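Local coordinates for protein putative C39-like peptidase (Bacillus anthracis, PDB 3ERV) that is of unknown function but, as a putative C39-like member of the papain-like peptidases, probably cleaves peptide bonds with a cysteine nucleophile, at residues Gly110-Leu115 with Val146-Ala151; Gln211-Val214 with Gln219-Ser222. All coordinates share one frame; numbering follows the deposited sequence.

Contact 1: Gly110-Leu115 with Val146-Ala151; sequences GPLFQL and VIITNA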
loop_
_atom_site.group_PDB
_atom_site.type_symbol
_atom_site.label_atom_id
_atom_site.label_comp_id
_atom_site.label_asym_id
_atom_site.label_seq_id
_atom_site.Cartn_x
_atom_site.Cartn_y
_atom_site.Cartn_z
ATOM N N GLY A 110 -8.964 3.460 1.302
ATOM C CA GLY A 110 -9.746 4.592 1.871
ATOM C C GLY A 110 -9.117 5.209 3.128
ATOM O O GLY A 110 -8.723 6.406 3.171
ATOM N N PRO A 111 -9.024 4.409 4.185
ATOM C CA PRO A 111 -8.456 4.819 5.478
ATOM C C PRO A 111 -6.993 5.208 5.272
ATOM O O PRO A 111 -6.486 6.148 5.870
ATOM C CB PRO A 111 -8.557 3.520 6.328
ATOM C CG PRO A 111 -9.662 2.676 5.610
ATOM C CD PRO A 111 -9.435 2.998 4.157
ATOM N N LEU A 112 -6.309 4.480 4.401
ATOM C CA LEU A 112 -4.933 4.807 4.177
ATOM C C LEU A 112 -4.818 6.212 3.545
ATOM O O LEU A 112 -3.926 6.984 3.915
ATOM C CB LEU A 112 -4.256 3.733 3.331
ATOM C CG LEU A 112 -2.726 3.723 3.326
ATOM C CD1 LEU A 112 -2.087 3.705 4.742
ATOM C CD2 LEU A 112 -2.231 2.508 2.464
ATOM N N PHE A 113 -5.708 6.520 2.593
ATOM C CA PHE A 113 -5.806 7.861 2.005
ATOM C C PHE A 113 -6.141 8.958 3.040
ATOM O O PHE A 113 -5.555 10.047 3.033
ATOM C CB PHE A 113 -6.846 7.880 0.879
ATOM C CG PHE A 113 -7.043 9.251 0.249
ATOM C CD1 PHE A 113 -6.000 9.879 -0.443
ATOM C CD2 PHE A 113 -8.258 9.916 0.363
ATOM C CE1 PHE A 113 -6.162 11.111 -1.043
ATOM C CE2 PHE A 113 -8.431 11.185 -0.229
ATOM C CZ PHE A 113 -7.364 11.779 -0.934
ATOM N N GLN A 114 -7.064 8.676 3.939
ATOM C CA GLN A 114 -7.372 9.648 4.963
ATOM C C GLN A 114 -6.132 9.984 5.784
ATOM O O GLN A 114 -5.941 11.133 6.177
ATOM C CB GLN A 114 -8.489 9.160 5.896
ATOM C CG GLN A 114 -9.828 9.162 5.251
ATOM C CD GLN A 114 -10.135 10.494 4.545
ATOM O OE1 GLN A 114 -10.446 10.512 3.348
ATOM N NE2 GLN A 114 -10.026 11.613 5.279
ATOM N N LEU A 115 -5.286 8.985 6.042
ATOM C CA LEU A 115 -4.118 9.243 6.855
ATOM C C LEU A 115 -3.176 10.124 6.044
ATOM O O LEU A 115 -2.551 11.025 6.601
ATOM C CB LEU A 115 -3.423 7.935 7.293
ATOM C CG LEU A 115 -2.174 8.009 8.205
ATOM C CD1 LEU A 115 -2.380 8.977 9.393
ATOM C CD2 LEU A 115 -1.814 6.625 8.726
ATOM N N VAL A 146 2.000 4.516 -3.492
ATOM C CA VAL A 146 1.799 3.424 -2.584
ATOM C C VAL A 146 0.725 2.490 -3.173
ATOM O O VAL A 146 -0.362 2.946 -3.566
ATOM C CB VAL A 146 1.362 3.937 -1.215
ATOM C CG1 VAL A 146 0.967 2.752 -0.260
ATOM C CG2 VAL A 146 2.444 4.848 -0.629
ATOM N N ILE A 147 1.024 1.190 -3.250
ATOM C CA ILE A 147 0.064 0.273 -3.866
ATOM C C ILE A 147 -0.262 -0.966 -3.020
ATOM O O ILE A 147 0.603 -1.530 -2.345
ATOM C CB ILE A 147 0.480 -0.125 -5.304
ATOM C CG1 ILE A 147 1.700 -1.026 -5.252
ATOM C CG2 ILE A 147 0.714 1.121 -6.233
ATOM C CD1 ILE A 147 1.338 -2.485 -5.429
ATOM N N ILE A 148 -1.512 -1.386 -3.029
ATOM C CA ILE A 148 -1.850 -2.633 -2.354
ATOM C C ILE A 148 -1.792 -3.764 -3.417
ATOM O O ILE A 148 -2.343 -3.604 -4.492
ATOM C CB ILE A 148 -3.271 -2.591 -1.737
ATOM C CG1 ILE A 148 -3.444 -1.388 -0.798
ATOM C CG2 ILE A 148 -3.617 -3.929 -1.036
ATOM C CD1 ILE A 148 -2.590 -1.419 0.393
ATOM N N THR A 149 -1.125 -4.876 -3.114
ATOM C CA THR A 149 -1.015 -5.999 -4.056
ATOM C C THR A 149 -0.936 -7.261 -3.234
ATOM O O THR A 149 -1.421 -7.266 -2.102
ATOM C CB THR A 149 0.221 -5.890 -4.976
ATOM O OG1 THR A 149 0.218 -6.978 -5.913
ATOM C CG2 THR A 149 1.537 -5.949 -4.171
ATOM N N ASN A 150 -0.343 -8.332 -3.769
ATOM C CA ASN A 150 -0.044 -9.498 -2.914
ATOM C C ASN A 150 1.456 -9.791 -2.917
ATOM O O ASN A 150 2.165 -9.392 -3.835
ATOM C CB ASN A 150 -0.856 -10.734 -3.323
ATOM C CG ASN A 150 -0.287 -11.400 -4.577
ATOM O OD1 ASN A 150 0.712 -12.111 -4.519
ATOM N ND2 ASN A 150 -0.873 -11.103 -5.699
ATOM N N ALA A 151 1.935 -10.486 -1.889
ATOM C CA ALA A 151 3.378 -10.667 -1.691
ATOM C C ALA A 151 4.153 -11.316 -2.871
ATOM O O ALA A 151 5.384 -11.136 -2.969
ATOM C CB ALA A 151 3.623 -11.419 -0.407
#

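Contact 2: Gln211-Val214 with Gln219-Ser222; sequences QAWV and QAIS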
loop_
_atom_site.group_PDB
_atom_site.type_symbol
_atom_site.label_atom_id
_atom_site.label_comp_id
_atom_site.label_asym_id
_atom_site.label_seq_id
_atom_site.Cartn_x
_atom_site.Cartn_y
_atom_site.Cartn_z
ATOM N N GLN A 211 -1.064 -7.184 -13.097
ATOM C CA GLN A 211 -2.250 -8.047 -13.028
ATOM C C GLN A 211 -2.613 -8.344 -11.577
ATOM O O GLN A 211 -3.798 -8.336 -11.195
ATOM C CB GLN A 211 -2.001 -9.354 -13.789
ATOM C CG GLN A 211 -2.002 -9.190 -15.297
ATOM C CD GLN A 211 -1.539 -10.450 -16.014
ATOM O OE1 GLN A 211 -0.767 -11.257 -15.465
ATOM N NE2 GLN A 211 -1.996 -10.620 -17.254
ATOM N N ALA A 212 -1.585 -8.611 -10.778
ATOM C CA ALA A 212 -1.737 -8.746 -9.323
ATOM C C ALA A 212 -2.379 -7.480 -8.703
ATOM O O ALA A 212 -3.303 -7.577 -7.892
ATOM C CB ALA A 212 -0.386 -9.055 -8.678
ATOM N N TRP A 213 -1.876 -6.313 -9.112
ATOM C CA TRP A 213 -2.364 -4.983 -8.636
ATOM C C TRP A 213 -3.840 -4.791 -8.970
ATOM O O TRP A 213 -4.652 -4.432 -8.101
ATOM C CB TRP A 213 -1.547 -3.832 -9.248
ATOM C CG TRP A 213 -2.072 -2.481 -8.851
ATOM C CD1 TRP A 213 -2.121 -1.947 -7.583
ATOM C CD2 TRP A 213 -2.649 -1.494 -9.722
ATOM N NE1 TRP A 213 -2.677 -0.670 -7.623
ATOM C CE2 TRP A 213 -3.022 -0.384 -8.917
ATOM C CE3 TRP A 213 -2.898 -1.447 -11.103
ATOM C CZ2 TRP A 213 -3.627 0.750 -9.451
ATOM C CZ3 TRP A 213 -3.500 -0.323 -11.634
ATOM C CH2 TRP A 213 -3.841 0.775 -10.814
ATOM N N VAL A 214 -4.181 -5.043 -10.237
ATOM C CA VAL A 214 -5.584 -4.957 -10.686
ATOM C C VAL A 214 -6.482 -5.952 -9.921
ATOM O O VAL A 214 -7.595 -5.625 -9.491
ATOM C CB VAL A 214 -5.696 -5.182 -12.223
ATOM C CG1 VAL A 214 -7.148 -5.451 -12.602
ATOM C CG2 VAL A 214 -5.153 -3.973 -12.991
ATOM N N GLN A 219 -5.803 -0.601 -6.116
ATOM C CA GLN A 219 -5.740 0.360 -5.024
ATOM C C GLN A 219 -4.394 1.098 -5.017
ATOM O O GLN A 219 -3.332 0.459 -5.034
ATOM C CB GLN A 219 -5.956 -0.305 -3.699
ATOM C CG GLN A 219 -7.063 -1.371 -3.640
ATOM C CD GLN A 219 -7.275 -1.795 -2.197
ATOM O OE1 GLN A 219 -7.244 -0.945 -1.316
ATOM N NE2 GLN A 219 -7.456 -3.098 -1.938
ATOM N N ALA A 220 -4.439 2.433 -4.998
ATOM C CA ALA A 220 -3.192 3.225 -5.061
ATOM C C ALA A 220 -3.347 4.609 -4.516
ATOM O O ALA A 220 -4.356 5.249 -4.733
ATOM C CB ALA A 220 -2.675 3.304 -6.468
ATOM N N ILE A 221 -2.336 5.061 -3.780
ATOM C CA ILE A 221 -2.333 6.393 -3.169
ATOM C C ILE A 221 -1.057 7.126 -3.626
ATOM O O ILE A 221 0.034 6.553 -3.641
ATOM C CB ILE A 221 -2.298 6.337 -1.617
ATOM C CG1 ILE A 221 -3.512 5.609 -1.015
ATOM C CG2 ILE A 221 -2.087 7.737 -0.995
ATOM C CD1 ILE A 221 -4.781 6.145 -1.513
ATOM N N SER A 222 -1.180 8.399 -3.952
ATOM C CA SER A 222 0.019 9.185 -4.223
ATOM C C SER A 222 -0.195 10.622 -3.762
ATOM O O SER A 222 -1.026 10.881 -2.872
ATOM C CB SER A 222 0.402 9.123 -5.717
ATOM O OG SER A 222 1.668 9.758 -5.949
HETATM O O HOH W 1 -4.711 -3.105 -5.709
#

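Contact 1: Gly110-Leu115 with Val146-Ala151
Leu112, Val146 and Ile148 meet through methyl groups alone, so the contact has no ring or amide with faces and edges to be filled. It illustrates the helix-against-sheet packing of the papain-like peptidase fold, in which helix 109-119 lies over strand 145-150 of the antiparallel sheet. Of residues 110-115, Leu112 alone touches 146-151. CG of Leu112 stands anti to its backbone N (chi1 -164°), and chi2 then leaves CD2 extended away from the helix backbone, while CD1 bends back. The branch that reaches the strand is therefore CD2, and it serves both partners. Val146 and Ile148, two positions apart, project from the same side of the strand, and the intervening Ile147 points to the other, where it meets Phe209 of helix 206-215. At chi1 173°, CG1 is the Val146 branch that lies anti to the backbone N and comes up to CD2 of Leu112.

The touch is light. Even at the closest residue pair, CA of Leu112 and CA of Val146 remain 9.6 Å apart, and helix 50-61 meets both elements: Leu112 also rests on Glu51, and Val146 on Ser54 and Met58. All three contact residues are buried. Ile148 further touches Cys179 and Glu177 of strand 177-185 and lies near the probable Cys-His-Asp triad of Cys50, His178 and Asp194. In detail, CD2 of Leu112 lies 4.2 Å from CG1 of Val146 and 4.5 Å from CD1 of Ile148.

Contact 2: Gln211-Val214 with Gln219-Ser222
Trp213 and Gln219 show how one indole can tie the last turns of a helix to the chain leading into strand 220-223. NE1 of Trp213 donates to the carbonyl O of Gln219 at 2.9 Å, with an N-H...O angle of 157°. From the indole's side the acceptor sits at the ring edge, close to the ring plane. Seen from the carbonyl the approach is different: the donor stands well above the carbonyl plane, 62° out of it. The side chain can span this gap because chi1 of 176° swings CG anti to the Trp213 backbone N, carrying the ring off the helix toward the chain at Gln219. Beside the polar link comes the apolar one, where CZ2 of Trp213 lies 4.0 Å from CB of Ala220. Ile147 of strand 145-150 and Ile132 and Leu135 of helix 132-140 also pack on the indole, so the ring is the more closely packed part of the contact.

The other part is looser and depends on water. One water molecule donates to O of Trp213 at 2.7 Å and accepts from N of Gln219 at 2.8 Å, bridging two backbone groups that are not hydrogen-bonded to each other. Val214 turns away from the strand and is exposed. The Gln219 side chain also leaves the indole, its OE1 accepting from His109 N and its NE2 donating to Met216 O. The whole is a short helix-turn-strand connection, bringing helix 206-215 onto the antiparallel sheet of a papain-like fold.

Overall arrangement
Contacts 1 and 2 lie with centres 8 Å apart and share one sheet, in which strands 145-150 and 220-223 are antiparallel neighbours. Probable hydrogen bonds join them: Val146 N to Ile221 O at 2.8 Å, and a longer one from Ile148 N to Gln219 O at 3.3 Å. The latter carbonyl would thus serve a strand partner as well as the indole. Helix 109-119 and helix 206-215 cover opposite faces of the sheet, and Ile221 adds to the first side by meeting Phe113 and Ala116. Ile148 links both contacts, since its O lies 3.5 Å from CD1 of Trp213 while its side chain stays close to, without touching, the probable catalytic triad.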